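Local coordinates for GNA33 (Neisseria gonorrhoeae FA 1090, PDB 2G5D), which probably cleaves the beta-1,4 linkage between N-acetylmuramic acid and N-acetylglucosamine in peptidoglycan as a lytic transglycosylase, leaving a 1,6-anhydro bond on the muramic acid, at residues P144-S149 / K199-G204; P267-G272 / Q308-I313; R273-K278 / A303-Q308. All coordinates share one frame; numbering follows the deposited sequence.

Contact 1 of 3, residues P144-S149 / K199-G204; sequences PDDFIS and KGRFEG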
ATOM      1  N   PRO A 144      -7.196  16.581  11.287  1.00 30.37           N
ATOM      2  CA  PRO A 144      -7.848  17.485  12.242  1.00 30.59           C
ATOM      3  C   PRO A 144      -7.141  18.833  12.413  1.00 30.44           C
ATOM      4  O   PRO A 144      -5.949  18.957  12.126  1.00 30.63           O
ATOM      5  CB  PRO A 144      -7.813  16.696  13.550  1.00 30.25           C
ATOM      6  CG  PRO A 144      -7.708  15.289  13.137  1.00 30.17           C
ATOM      7  CD  PRO A 144      -6.865  15.289  11.908  1.00 30.42           C
ATOM      8  N   ASP A 145      -7.890  19.832  12.876  1.00 30.65           N
ATOM      9  CA  ASP A 145      -7.373  21.182  13.103  1.00 30.35           C
ATOM     10  C   ASP A 145      -6.295  21.262  14.190  1.00 30.45           C
ATOM     11  O   ASP A 145      -5.506  22.203  14.215  1.00 30.63           O
ATOM     12  CB  ASP A 145      -8.522  22.114  13.482  1.00 30.50           C
ATOM     13  CG  ASP A 145      -9.585  22.210  12.408  1.00 30.51           C
ATOM     14  OD1 ASP A 145      -9.375  21.668  11.294  1.00 31.05           O
ATOM     15  OD2 ASP A 145     -10.631  22.843  12.685  1.00 29.65           O
ATOM     16  N   ASP A 146      -6.275  20.286  15.093  1.00 30.35           N
ATOM     17  CA  ASP A 146      -5.353  20.297  16.233  1.00 30.15           C
ATOM     18  C   ASP A 146      -4.394  19.103  16.213  1.00 30.15           C
ATOM     19  O   ASP A 146      -3.746  18.791  17.210  1.00 30.44           O
ATOM     20  CB  ASP A 146      -6.144  20.306  17.547  1.00 30.07           C
ATOM     21  CG  ASP A 146      -6.952  19.028  17.762  1.00 30.14           C
ATOM     22  OD1 ASP A 146      -7.422  18.425  16.767  1.00 29.96           O
ATOM     23  OD2 ASP A 146      -7.116  18.624  18.932  1.00 29.64           O
ATOM     24  N   PHE A 147      -4.319  18.433  15.074  1.00 29.85           N
ATOM     25  CA  PHE A 147      -3.480  17.255  14.918  1.00 29.80           C
ATOM     26  C   PHE A 147      -2.074  17.720  14.565  1.00 29.61           C
ATOM     27  O   PHE A 147      -1.869  18.322  13.519  1.00 29.88           O
ATOM     28  CB  PHE A 147      -4.070  16.375  13.820  1.00 29.19           C
ATOM     29  CG  PHE A 147      -3.309  15.109  13.559  1.00 29.67           C
ATOM     30  CD1 PHE A 147      -3.632  13.943  14.234  1.00 29.96           C
ATOM     31  CD2 PHE A 147      -2.299  15.070  12.601  1.00 29.57           C
ATOM     32  CE1 PHE A 147      -2.947  12.760  13.976  1.00 29.59           C
ATOM     33  CE2 PHE A 147      -1.606  13.895  12.349  1.00 29.54           C
ATOM     34  CZ  PHE A 147      -1.941  12.733  13.044  1.00 28.23           C
ATOM     35  N   ILE A 148      -1.119  17.470  15.458  1.00 29.90           N
ATOM     36  CA  ILE A 148       0.259  17.951  15.292  1.00 29.84           C
ATOM     37  C   ILE A 148       1.260  16.788  15.246  1.00 29.98           C
ATOM     38  O   ILE A 148       1.395  16.024  16.210  1.00 29.98           O
ATOM     39  CB  ILE A 148       0.654  19.034  16.374  1.00 29.89           C
ATOM     40  CG1 ILE A 148       0.133  20.420  15.987  1.00 29.49           C
ATOM     41  CG2 ILE A 148       2.175  19.144  16.555  1.00 29.68           C
ATOM     42  CD1 ILE A 148      -1.167  20.795  16.621  1.00 29.21           C
ATOM     43  N   SER A 149       1.950  16.662  14.113  1.00 29.71           N
ATOM     44  CA  SER A 149       2.984  15.645  13.948  1.00 29.74           C
ATOM     45  C   SER A 149       4.360  16.190  14.322  1.00 29.87           C
ATOM     46  O   SER A 149       4.769  17.255  13.854  1.00 29.86           O
ATOM     47  CB  SER A 149       2.990  15.103  12.514  1.00 29.53           C
ATOM     48  OG  SER A 149       3.964  14.084  12.354  1.00 28.87           O
ATOM     49  N   LYS A 199       2.292  11.616  17.154  1.00 31.07           N
ATOM     50  CA  LYS A 199       1.115  12.410  16.805  1.00 31.15           C
ATOM     51  C   LYS A 199       0.325  12.799  18.064  1.00 31.24           C
ATOM     52  O   LYS A 199      -0.013  11.941  18.887  1.00 31.30           O
ATOM     53  CB  LYS A 199       0.212  11.652  15.815  1.00 30.76           C
ATOM     54  CG  LYS A 199       0.949  10.824  14.764  1.00 29.84           C
ATOM     55  CD  LYS A 199       1.574  11.678  13.673  1.00 29.25           C
ATOM     56  CE  LYS A 199       2.399  10.828  12.727  1.00 29.20           C
ATOM     57  NZ  LYS A 199       2.735  11.538  11.464  1.00 28.47           N
ATOM     58  N   GLY A 200       0.034  14.090  18.205  1.00 31.40           N
ATOM     59  CA  GLY A 200      -0.685  14.582  19.376  1.00 31.89           C
ATOM     60  C   GLY A 200      -1.336  15.942  19.213  1.00 32.50           C
ATOM     61  O   GLY A 200      -1.489  16.444  18.094  1.00 32.58           O
ATOM     62  N   ARG A 201      -1.727  16.525  20.343  1.00 32.89           N
ATOM     63  CA  ARG A 201      -2.403  17.825  20.387  1.00 33.78           C
ATOM     64  C   ARG A 201      -2.074  18.552  21.690  1.00 33.86           C
ATOM     65  O   ARG A 201      -1.874  17.914  22.726  1.00 33.68           O
ATOM     66  CB  ARG A 201      -3.921  17.653  20.258  1.00 33.91           C
ATOM     67  CG  ARG A 201      -4.525  16.661  21.250  1.00 34.70           C
ATOM     68  CD  ARG A 201      -6.040  16.684  21.255  1.00 34.75           C
ATOM     69  NE  ARG A 201      -6.549  16.125  22.504  1.00 36.51           N
ATOM     70  CZ  ARG A 201      -6.942  16.845  23.549  1.00 36.89           C
ATOM     71  NH1 ARG A 201      -6.918  18.170  23.505  1.00 37.32           N
ATOM     72  NH2 ARG A 201      -7.370  16.236  24.643  1.00 38.11           N
ATOM     73  N   PHE A 202      -2.028  19.883  21.628  1.00 34.32           N
ATOM     74  CA  PHE A 202      -1.811  20.717  22.813  1.00 34.75           C
ATOM     75  C   PHE A 202      -3.076  20.757  23.670  1.00 35.14           C
ATOM     76  O   PHE A 202      -4.188  20.881  23.148  1.00 35.23           O
ATOM     77  CB  PHE A 202      -1.410  22.147  22.429  1.00 34.65           C
ATOM     78  CG  PHE A 202      -0.221  22.233  21.499  1.00 35.18           C
ATOM     79  CD1 PHE A 202      -0.365  22.757  20.215  1.00 35.29           C
ATOM     80  CD2 PHE A 202       1.040  21.803  21.907  1.00 35.15           C
ATOM     81  CE1 PHE A 202       0.734  22.849  19.345  1.00 35.31           C
ATOM     82  CE2 PHE A 202       2.139  21.891  21.053  1.00 35.22           C
ATOM     83  CZ  PHE A 202       1.984  22.410  19.766  1.00 34.97           C
ATOM     84  N   GLU A 203      -2.897  20.642  24.982  1.00 35.56           N
ATOM     85  CA  GLU A 203      -3.999  20.688  25.945  1.00 35.98           C
ATOM     86  C   GLU A 203      -3.420  21.049  27.304  1.00 36.01           C
ATOM     87  O   GLU A 203      -2.698  20.250  27.911  1.00 36.14           O
ATOM     88  CB  GLU A 203      -4.740  19.342  25.998  1.00 36.19           C
ATOM     89  CG  GLU A 203      -5.832  19.230  27.070  1.00 37.21           C
ATOM     90  CD  GLU A 203      -7.142  19.903  26.680  1.00 39.09           C
ATOM     91  OE1 GLU A 203      -7.535  19.845  25.492  1.00 40.56           O
ATOM     92  OE2 GLU A 203      -7.795  20.477  27.576  1.00 40.51           O
ATOM     93  N   GLY A 204      -3.741  22.256  27.771  1.00 35.86           N
ATOM     94  CA  GLY A 204      -3.145  22.812  28.982  1.00 35.61           C
ATOM     95  C   GLY A 204      -1.741  23.273  28.653  1.00 35.51           C
ATOM     96  O   GLY A 204      -1.547  24.086  27.747  1.00 35.64           O
TER
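Lys199 meets two residues of 144-149 with different parts of one side chain. A bend at chi2 (-75°) lays CB and CD along the Phe147 ring, each 3.7 Å from Phe147 CZ, and the extended remainder carries NZ to within 3.0 Å of Ser149 OG, to which it donates a hydrogen bond; the same NZ forms a salt bridge with Asp262. At Gly200 the two backbones pair as antiparallel strands. Ile148 N donates to Gly200 O at 2.9 Å, and Gly200 N returns a bond to Ile148 O at 3.1 Å, making Ile148 and Gly200 a hydrogen-bonded pair; Ser149 and Lys199 form the non-hydrogen-bonded pair next to it. Arg201 runs alongside Asp146, its CD 3.2 Å from Asp146 OD2, but the guanidinium continues past the carboxylate to Glu203, where NH1 meets OE1 at 2.7 Å within the guanidinium plane. Asp146 is instead held by Tyr210 and Lys224. Phe202 CE1 lies 3.9 Å from Ile148 CD1, the two side chains crossing at about a right angle. Strand 148-151 is thus fastened as an edge strand of a five-stranded mixed sheet in the MltA-specific insert. With Lys199 paired to Asp262, Asp146 to Lys224 and Arg201 to Glu203, these groups can probably remain ionised, while the strand pairing itself rests on two backbone bonds.

Contact 2 of 3, residues P267-G272 / Q308-I313; sequences PYVSIG and QNPSYI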
ATOM      1  N   PRO A 267      -1.749   1.610  17.959  1.00 31.18           N
ATOM      2  CA  PRO A 267      -1.535   0.276  17.377  1.00 31.07           C
ATOM      3  C   PRO A 267      -2.697  -0.265  16.555  1.00 30.84           C
ATOM      4  O   PRO A 267      -3.865  -0.079  16.916  1.00 30.03           O
ATOM      5  CB  PRO A 267      -1.307  -0.612  18.608  1.00 30.98           C
ATOM      6  CG  PRO A 267      -1.908   0.164  19.742  1.00 31.55           C
ATOM      7  CD  PRO A 267      -1.589   1.581  19.422  1.00 31.28           C
ATOM      8  N   TYR A 268      -2.372  -0.937  15.457  1.00 30.84           N
ATOM      9  CA  TYR A 268      -3.369  -1.686  14.714  1.00 31.32           C
ATOM     10  C   TYR A 268      -3.732  -2.961  15.480  1.00 31.26           C
ATOM     11  O   TYR A 268      -2.852  -3.708  15.912  1.00 30.83           O
ATOM     12  CB  TYR A 268      -2.877  -2.019  13.294  1.00 32.10           C
ATOM     13  CG  TYR A 268      -3.665  -3.139  12.640  1.00 32.80           C
ATOM     14  CD1 TYR A 268      -3.177  -4.448  12.647  1.00 33.74           C
ATOM     15  CD2 TYR A 268      -4.919  -2.899  12.056  1.00 34.02           C
ATOM     16  CE1 TYR A 268      -3.898  -5.491  12.078  1.00 34.51           C
ATOM     17  CE2 TYR A 268      -5.654  -3.940  11.480  1.00 34.26           C
ATOM     18  CZ  TYR A 268      -5.129  -5.232  11.496  1.00 34.60           C
ATOM     19  OH  TYR A 268      -5.822  -6.279  10.933  1.00 35.63           O
ATOM     20  N   VAL A 269      -5.034  -3.194  15.659  1.00 30.97           N
ATOM     21  CA  VAL A 269      -5.534  -4.458  16.195  1.00 31.02           C
ATOM     22  C   VAL A 269      -6.556  -5.047  15.223  1.00 31.36           C
ATOM     23  O   VAL A 269      -7.455  -4.343  14.760  1.00 31.09           O
ATOM     24  CB  VAL A 269      -6.167  -4.282  17.608  1.00 30.84           C
ATOM     25  CG1 VAL A 269      -6.860  -5.568  18.068  1.00 30.22           C
ATOM     26  CG2 VAL A 269      -5.114  -3.846  18.620  1.00 29.38           C
ATOM     27  N   SER A 270      -6.407  -6.331  14.903  1.00 31.97           N
ATOM     28  CA  SER A 270      -7.406  -7.033  14.097  1.00 32.51           C
ATOM     29  C   SER A 270      -8.729  -7.239  14.860  1.00 32.76           C
ATOM     30  O   SER A 270      -8.780  -7.948  15.866  1.00 33.04           O
ATOM     31  CB  SER A 270      -6.869  -8.380  13.613  1.00 32.60           C
ATOM     32  OG  SER A 270      -7.798  -8.997  12.745  1.00 32.23           O
ATOM     33  N   ILE A 271      -9.789  -6.607  14.369  1.00 33.04           N
ATOM     34  CA  ILE A 271     -11.139  -6.786  14.911  1.00 33.46           C
ATOM     35  C   ILE A 271     -11.684  -8.186  14.604  1.00 34.05           C
ATOM     36  O   ILE A 271     -12.467  -8.737  15.376  1.00 34.46           O
ATOM     37  CB  ILE A 271     -12.130  -5.677  14.426  1.00 33.46           C
ATOM     38  CG1 ILE A 271     -12.278  -5.675  12.890  1.00 33.37           C
ATOM     39  CG2 ILE A 271     -11.708  -4.292  14.977  1.00 32.64           C
ATOM     40  CD1 ILE A 271     -13.580  -5.026  12.367  1.00 32.98           C
ATOM     41  N   GLY A 272     -11.253  -8.753  13.476  1.00 34.42           N
ATOM     42  CA  GLY A 272     -11.557 -10.138  13.115  1.00 34.91           C
ATOM     43  C   GLY A 272     -11.041 -11.176  14.100  1.00 34.97           C
ATOM     44  O   GLY A 272     -11.721 -12.164  14.369  1.00 34.77           O
ATOM     45  N   GLN A 308     -11.879  -1.552  19.295  1.00 28.51           N
ATOM     46  CA  GLN A 308     -10.716  -2.380  19.647  1.00 28.80           C
ATOM     47  C   GLN A 308      -9.454  -2.049  18.829  1.00 28.65           C
ATOM     48  O   GLN A 308      -8.338  -2.294  19.285  1.00 29.06           O
ATOM     49  CB  GLN A 308     -11.045  -3.876  19.532  1.00 28.49           C
ATOM     50  CG  GLN A 308     -12.144  -4.338  20.484  1.00 28.84           C
ATOM     51  CD  GLN A 308     -11.835  -4.048  21.951  1.00 29.34           C
ATOM     52  OE1 GLN A 308     -10.736  -4.320  22.428  1.00 28.81           O
ATOM     53  NE2 GLN A 308     -12.822  -3.503  22.673  1.00 29.78           N
ATOM     54  N   ASN A 309      -9.637  -1.495  17.633  1.00 28.41           N
ATOM     55  CA  ASN A 309      -8.524  -1.032  16.778  1.00 28.36           C
ATOM     56  C   ASN A 309      -8.287   0.457  17.021  1.00 28.53           C
ATOM     57  O   ASN A 309      -8.932   1.286  16.375  1.00 27.93           O
ATOM     58  CB  ASN A 309      -8.869  -1.289  15.296  1.00 28.23           C
ATOM     59  CG  ASN A 309      -7.767  -0.839  14.315  1.00 28.29           C
ATOM     60  OD1 ASN A 309      -8.052  -0.438  13.184  1.00 28.73           O
ATOM     61  ND2 ASN A 309      -6.522  -0.911  14.743  1.00 27.32           N
ATOM     62  N   PRO A 310      -7.370   0.817  17.956  1.00 28.92           N
ATOM     63  CA  PRO A 310      -7.235   2.255  18.283  1.00 28.97           C
ATOM     64  C   PRO A 310      -6.604   3.092  17.153  1.00 29.31           C
ATOM     65  O   PRO A 310      -6.685   4.335  17.169  1.00 29.28           O
ATOM     66  CB  PRO A 310      -6.345   2.258  19.538  1.00 29.40           C
ATOM     67  CG  PRO A 310      -5.562   1.001  19.456  1.00 28.93           C
ATOM     68  CD  PRO A 310      -6.423  -0.012  18.732  1.00 29.08           C
ATOM     69  N   SER A 311      -5.979   2.405  16.194  1.00 28.88           N
ATOM     70  CA  SER A 311      -5.443   3.018  14.978  1.00 28.48           C
ATOM     71  C   SER A 311      -6.541   3.709  14.164  1.00 27.98           C
ATOM     72  O   SER A 311      -7.653   3.218  14.083  1.00 27.50           O
ATOM     73  CB  SER A 311      -4.760   1.946  14.124  1.00 28.13           C
ATOM     74  OG  SER A 311      -4.273   2.492  12.913  1.00 30.57           O
ATOM     75  N   TYR A 312      -6.222   4.856  13.577  1.00 27.83           N
ATOM     76  CA  TYR A 312      -7.194   5.632  12.817  1.00 28.55           C
ATOM     77  C   TYR A 312      -6.465   6.398  11.747  1.00 28.46           C
ATOM     78  O   TYR A 312      -5.437   7.042  12.012  1.00 28.58           O
ATOM     79  CB  TYR A 312      -7.960   6.604  13.723  1.00 28.92           C
ATOM     80  CG  TYR A 312      -9.302   7.034  13.188  1.00 28.35           C
ATOM     81  CD1 TYR A 312     -10.459   6.297  13.484  1.00 29.26           C
ATOM     82  CD2 TYR A 312      -9.425   8.175  12.409  1.00 27.68           C
ATOM     83  CE1 TYR A 312     -11.694   6.676  13.001  1.00 28.73           C
ATOM     84  CE2 TYR A 312     -10.663   8.578  11.920  1.00 28.96           C
ATOM     85  CZ  TYR A 312     -11.794   7.823  12.222  1.00 30.05           C
ATOM     86  OH  TYR A 312     -13.032   8.221  11.759  1.00 29.83           O
ATOM     87  N   ILE A 313      -6.982   6.307  10.534  1.00 28.47           N
ATOM     88  CA  ILE A 313      -6.322   6.908   9.388  1.00 28.57           C
ATOM     89  C   ILE A 313      -7.082   8.160   8.992  1.00 28.14           C
ATOM     90  O   ILE A 313      -8.318   8.179   8.984  1.00 28.84           O
ATOM     91  CB  ILE A 313      -6.136   5.885   8.217  1.00 29.05           C
ATOM     92  CG1 ILE A 313      -4.990   4.924   8.534  1.00 29.99           C
ATOM     93  CG2 ILE A 313      -5.768   6.574   6.908  1.00 28.18           C
ATOM     94  CD1 ILE A 313      -5.377   3.746   9.371  1.00 33.65           C
TER
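Pro310 packs its CD 3.1 Å from Pro267 O, and Asn309 lodges beside Tyr268 and Val269, where an extended run leading into a helix passes a loop. Asn309 CG stands anti to the backbone N (chi1 180°), which carries the amide in beside the backbone of those two residues. Asn309 CB lies 3.4 Å from Val269 O and also touches Ile271 CG2, and Val269 CB is 3.4 Å from Gln308 O. Pro267 O also accepts a weak, bent bond from Ser311 N (3.3 Å, 133° at the hydrogen). Toward solvent the fit is looser. The side chains of the exposed Pro267 and of Pro310 cross at about a right angle, CG to CG 3.8 Å, and Val269 CG2 reaches Pro310 CD only at 4.1 Å. The exposed Tyr268 directs its CB bond away from the loop. Around this pairing, Phe238 of helix 234-243 touches both Ile271 and Asn309, and Pro310 is joined to Arg213 of helix 213-217 by a backbone hydrogen bond. Ser270 sits at the N-cap of helix 271-276, its OG making a weak bond to Arg273 N, while the loop opposite connects helix 302-306 to strand 313-317.

Contact 3 of 3, residues R273-K278 / A303-Q308; sequences RYMADK and AEVLGQ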
ATOM      1  N   ARG A 273      -9.841 -10.948  14.632  1.00 35.48           N
ATOM      2  CA  ARG A 273      -9.266 -11.809  15.665  1.00 36.26           C
ATOM      3  C   ARG A 273      -9.923 -11.546  17.010  1.00 36.50           C
ATOM      4  O   ARG A 273     -10.044 -12.459  17.826  1.00 36.84           O
ATOM      5  CB  ARG A 273      -7.746 -11.639  15.774  1.00 36.06           C
ATOM      6  CG  ARG A 273      -6.963 -12.184  14.585  1.00 36.54           C
ATOM      7  CD  ARG A 273      -5.444 -12.147  14.809  1.00 37.28           C
ATOM      8  NE  ARG A 273      -4.749 -11.847  13.558  1.00 39.30           N
ATOM      9  CZ  ARG A 273      -4.167 -10.682  13.273  1.00 40.50           C
ATOM     10  NH1 ARG A 273      -4.147  -9.693  14.165  1.00 40.62           N
ATOM     11  NH2 ARG A 273      -3.585 -10.509  12.091  1.00 41.66           N
ATOM     12  N   TYR A 274     -10.343 -10.301  17.241  1.00 36.83           N
ATOM     13  CA  TYR A 274     -11.090  -9.958  18.450  1.00 37.30           C
ATOM     14  C   TYR A 274     -12.445 -10.677  18.505  1.00 37.52           C
ATOM     15  O   TYR A 274     -12.802 -11.267  19.527  1.00 38.27           O
ATOM     16  CB  TYR A 274     -11.282  -8.442  18.581  1.00 37.12           C
ATOM     17  CG  TYR A 274     -12.182  -8.054  19.740  1.00 37.10           C
ATOM     18  CD1 TYR A 274     -11.684  -8.006  21.042  1.00 36.96           C
ATOM     19  CD2 TYR A 274     -13.536  -7.756  19.537  1.00 36.29           C
ATOM     20  CE1 TYR A 274     -12.505  -7.663  22.121  1.00 37.28           C
ATOM     21  CE2 TYR A 274     -14.366  -7.411  20.610  1.00 36.61           C
ATOM     22  CZ  TYR A 274     -13.838  -7.366  21.899  1.00 36.96           C
ATOM     23  OH  TYR A 274     -14.636  -7.027  22.972  1.00 37.13           O
ATOM     24  N   MET A 275     -13.189 -10.621  17.402  1.00 37.64           N
ATOM     25  CA  MET A 275     -14.513 -11.226  17.305  1.00 37.50           C
ATOM     26  C   MET A 275     -14.519 -12.748  17.444  1.00 38.01           C
ATOM     27  O   MET A 275     -15.488 -13.316  17.946  1.00 37.90           O
ATOM     28  CB  MET A 275     -15.161 -10.837  15.980  1.00 37.49           C
ATOM     29  CG  MET A 275     -15.645  -9.398  15.929  1.00 36.83           C
ATOM     30  SD  MET A 275     -16.294  -9.002  14.314  1.00 37.14           S
ATOM     31  CE  MET A 275     -17.952  -9.651  14.433  1.00 35.32           C
ATOM     32  N   ALA A 276     -13.437 -13.391  17.001  1.00 38.46           N
ATOM     33  CA  ALA A 276     -13.329 -14.850  16.949  1.00 38.46           C
ATOM     34  C   ALA A 276     -13.252 -15.498  18.328  1.00 39.20           C
ATOM     35  O   ALA A 276     -13.868 -16.547  18.570  1.00 38.96           O
ATOM     36  CB  ALA A 276     -12.142 -15.258  16.107  1.00 38.36           C
ATOM     37  N   ASP A 277     -12.488 -14.880  19.225  1.00 39.87           N
ATOM     38  CA  ASP A 277     -12.383 -15.364  20.596  1.00 40.40           C
ATOM     39  C   ASP A 277     -13.267 -14.577  21.566  1.00 40.29           C
ATOM     40  O   ASP A 277     -12.931 -14.440  22.745  1.00 40.79           O
ATOM     41  CB  ASP A 277     -10.922 -15.373  21.060  1.00 40.86           C
ATOM     42  CG  ASP A 277     -10.275 -14.000  20.995  1.00 41.49           C
ATOM     43  OD1 ASP A 277      -9.373 -13.813  20.147  1.00 43.00           O
ATOM     44  OD2 ASP A 277     -10.658 -13.119  21.797  1.00 42.47           O
ATOM     45  N   LYS A 278     -14.400 -14.076  21.073  1.00 39.90           N
ATOM     46  CA  LYS A 278     -15.354 -13.357  21.926  1.00 39.22           C
ATOM     47  C   LYS A 278     -16.697 -14.034  22.294  1.00 38.66           C
ATOM     48  O   LYS A 278     -17.288 -13.652  23.305  1.00 38.93           O
ATOM     49  CB  LYS A 278     -15.574 -11.924  21.433  1.00 39.13           C
ATOM     50  CG  LYS A 278     -14.701 -10.900  22.149  1.00 39.25           C
ATOM     51  CD  LYS A 278     -15.065 -10.773  23.628  1.00 39.48           C
ATOM     52  CE  LYS A 278     -14.016  -9.975  24.386  1.00 39.57           C
ATOM     53  NZ  LYS A 278     -14.592  -9.219  25.537  1.00 39.21           N
ATOM     54  N   ALA A 303     -19.897  -0.528  18.406  1.00 27.13           N
ATOM     55  CA  ALA A 303     -18.945   0.374  19.070  1.00 27.23           C
ATOM     56  C   ALA A 303     -17.781  -0.403  19.692  1.00 27.38           C
ATOM     57  O   ALA A 303     -16.608  -0.112  19.422  1.00 27.08           O
ATOM     58  CB  ALA A 303     -19.657   1.230  20.116  1.00 26.85           C
ATOM     59  N   GLU A 304     -18.117  -1.410  20.492  1.00 27.29           N
ATOM     60  CA  GLU A 304     -17.149  -2.280  21.156  1.00 27.63           C
ATOM     61  C   GLU A 304     -16.075  -2.853  20.221  1.00 27.96           C
ATOM     62  O   GLU A 304     -14.882  -2.800  20.521  1.00 28.18           O
ATOM     63  CB  GLU A 304     -17.917  -3.432  21.796  1.00 27.37           C
ATOM     64  CG  GLU A 304     -17.082  -4.483  22.489  1.00 26.69           C
ATOM     65  CD  GLU A 304     -17.850  -5.780  22.657  1.00 24.79           C
ATOM     66  OE1 GLU A 304     -19.081  -5.724  22.857  1.00 25.41           O
ATOM     67  OE2 GLU A 304     -17.226  -6.852  22.573  1.00 23.95           O
ATOM     68  N   VAL A 305     -16.517  -3.431  19.109  1.00 28.46           N
ATOM     69  CA  VAL A 305     -15.651  -4.174  18.214  1.00 28.60           C
ATOM     70  C   VAL A 305     -14.765  -3.213  17.426  1.00 29.43           C
ATOM     71  O   VAL A 305     -13.540  -3.397  17.390  1.00 29.61           O
ATOM     72  CB  VAL A 305     -16.457  -5.110  17.269  1.00 29.01           C
ATOM     73  CG1 VAL A 305     -15.574  -5.642  16.139  1.00 28.23           C
ATOM     74  CG2 VAL A 305     -17.040  -6.271  18.052  1.00 28.11           C
ATOM     75  N   LEU A 306     -15.381  -2.180  16.839  1.00 29.59           N
ATOM     76  CA  LEU A 306     -14.651  -1.147  16.085  1.00 30.03           C
ATOM     77  C   LEU A 306     -13.633  -0.406  16.957  1.00 29.97           C
ATOM     78  O   LEU A 306     -12.498  -0.184  16.538  1.00 30.70           O
ATOM     79  CB  LEU A 306     -15.622  -0.175  15.413  1.00 29.77           C
ATOM     80  CG  LEU A 306     -16.008  -0.432  13.945  1.00 30.44           C
ATOM     81  CD1 LEU A 306     -16.302  -1.889  13.613  1.00 29.83           C
ATOM     82  CD2 LEU A 306     -17.172   0.443  13.542  1.00 30.83           C
ATOM     83  N   GLY A 307     -14.031  -0.066  18.183  1.00 29.33           N
ATOM     84  CA  GLY A 307     -13.124   0.552  19.142  1.00 29.16           C
ATOM     85  C   GLY A 307     -11.905  -0.254  19.577  1.00 28.68           C
ATOM     86  O   GLY A 307     -10.996   0.292  20.172  1.00 28.78           O
ATOM     87  N   GLN A 308     -11.879  -1.552  19.295  1.00 28.51           N
ATOM     88  CA  GLN A 308     -10.716  -2.380  19.647  1.00 28.80           C
ATOM     89  C   GLN A 308      -9.454  -2.049  18.829  1.00 28.65           C
ATOM     90  O   GLN A 308      -8.338  -2.294  19.285  1.00 29.06           O
ATOM     91  CB  GLN A 308     -11.045  -3.876  19.532  1.00 28.49           C
ATOM     92  CG  GLN A 308     -12.144  -4.338  20.484  1.00 28.84           C
ATOM     93  CD  GLN A 308     -11.835  -4.048  21.951  1.00 29.34           C
ATOM     94  OE1 GLN A 308     -10.736  -4.320  22.428  1.00 28.81           O
ATOM     95  NE2 GLN A 308     -12.822  -3.503  22.673  1.00 29.78           N
TER
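Glu304 OE2 is gripped by two phenols: Tyr274 OH donates to it across the contact at 2.6 Å, and Tyr280 OH forms a second hydrogen bond. The carboxylate oxygen lies at the edge of the Tyr274 ring and close to its plane, with ring and carboxylate planes almost perpendicular (86°), and the phenol meets it on the anti side. Glu304 gets there by an extended chain, CG anti to the backbone N at chi1 178°, while its OE1 is engaged in a salt bridge with Arg301. The ring of Tyr274 is sandwiched. Over one face sits Gln308, whose CG stands 3.5 Å from the ring centroid, almost exactly on the normal, in a CH-pi contact; its amide stacks nearly parallel to the ring, and NE2 donates to Glu304 O at 3.1 Å, which steadies the amide over the phenol. Lys278 CG covers the opposite face, offset toward the rim. Deeper in the interface, Val305 lays CG2 at the ring edge, 3.9 Å from Tyr274 CE2, and turns CG1 to Met275 CG at 3.8 Å. Met275 continues onto helix 288-297, so that helices 271-276 and 302-306 share an apolar patch with it. With two phenols and an arginine around it, Glu304 probably stays charged, and its carboxylate would hold the Tyr274 ring at the edge while Gln308 and Lys278 hold it at the faces.

Overall arrangement
All three contacts lie in the range of the MltA-specific insert and show unlike ways of joining distant segments: strand pairing in contact 1, loop packing in contact 2 and helix packing in contact 3. Contacts 2 and 3 are continuous. They share Gln308 and helix 271-276, their centres lie 10 Å apart, and Ile271 CG2 of the one packs 3.2 Å from Val305 O of the other; the chain enclosed by contact 2 also contains contact 3. Contact 1 stands apart, its centre about 20 Å from that of contact 2, with nearest atoms about 7 Å apart, and about 28 Å from that of contact 3. Phe314 bridges contacts 1 and 2, meeting Phe147 edge-to-face and the Tyr312 ring with planes at about 55°.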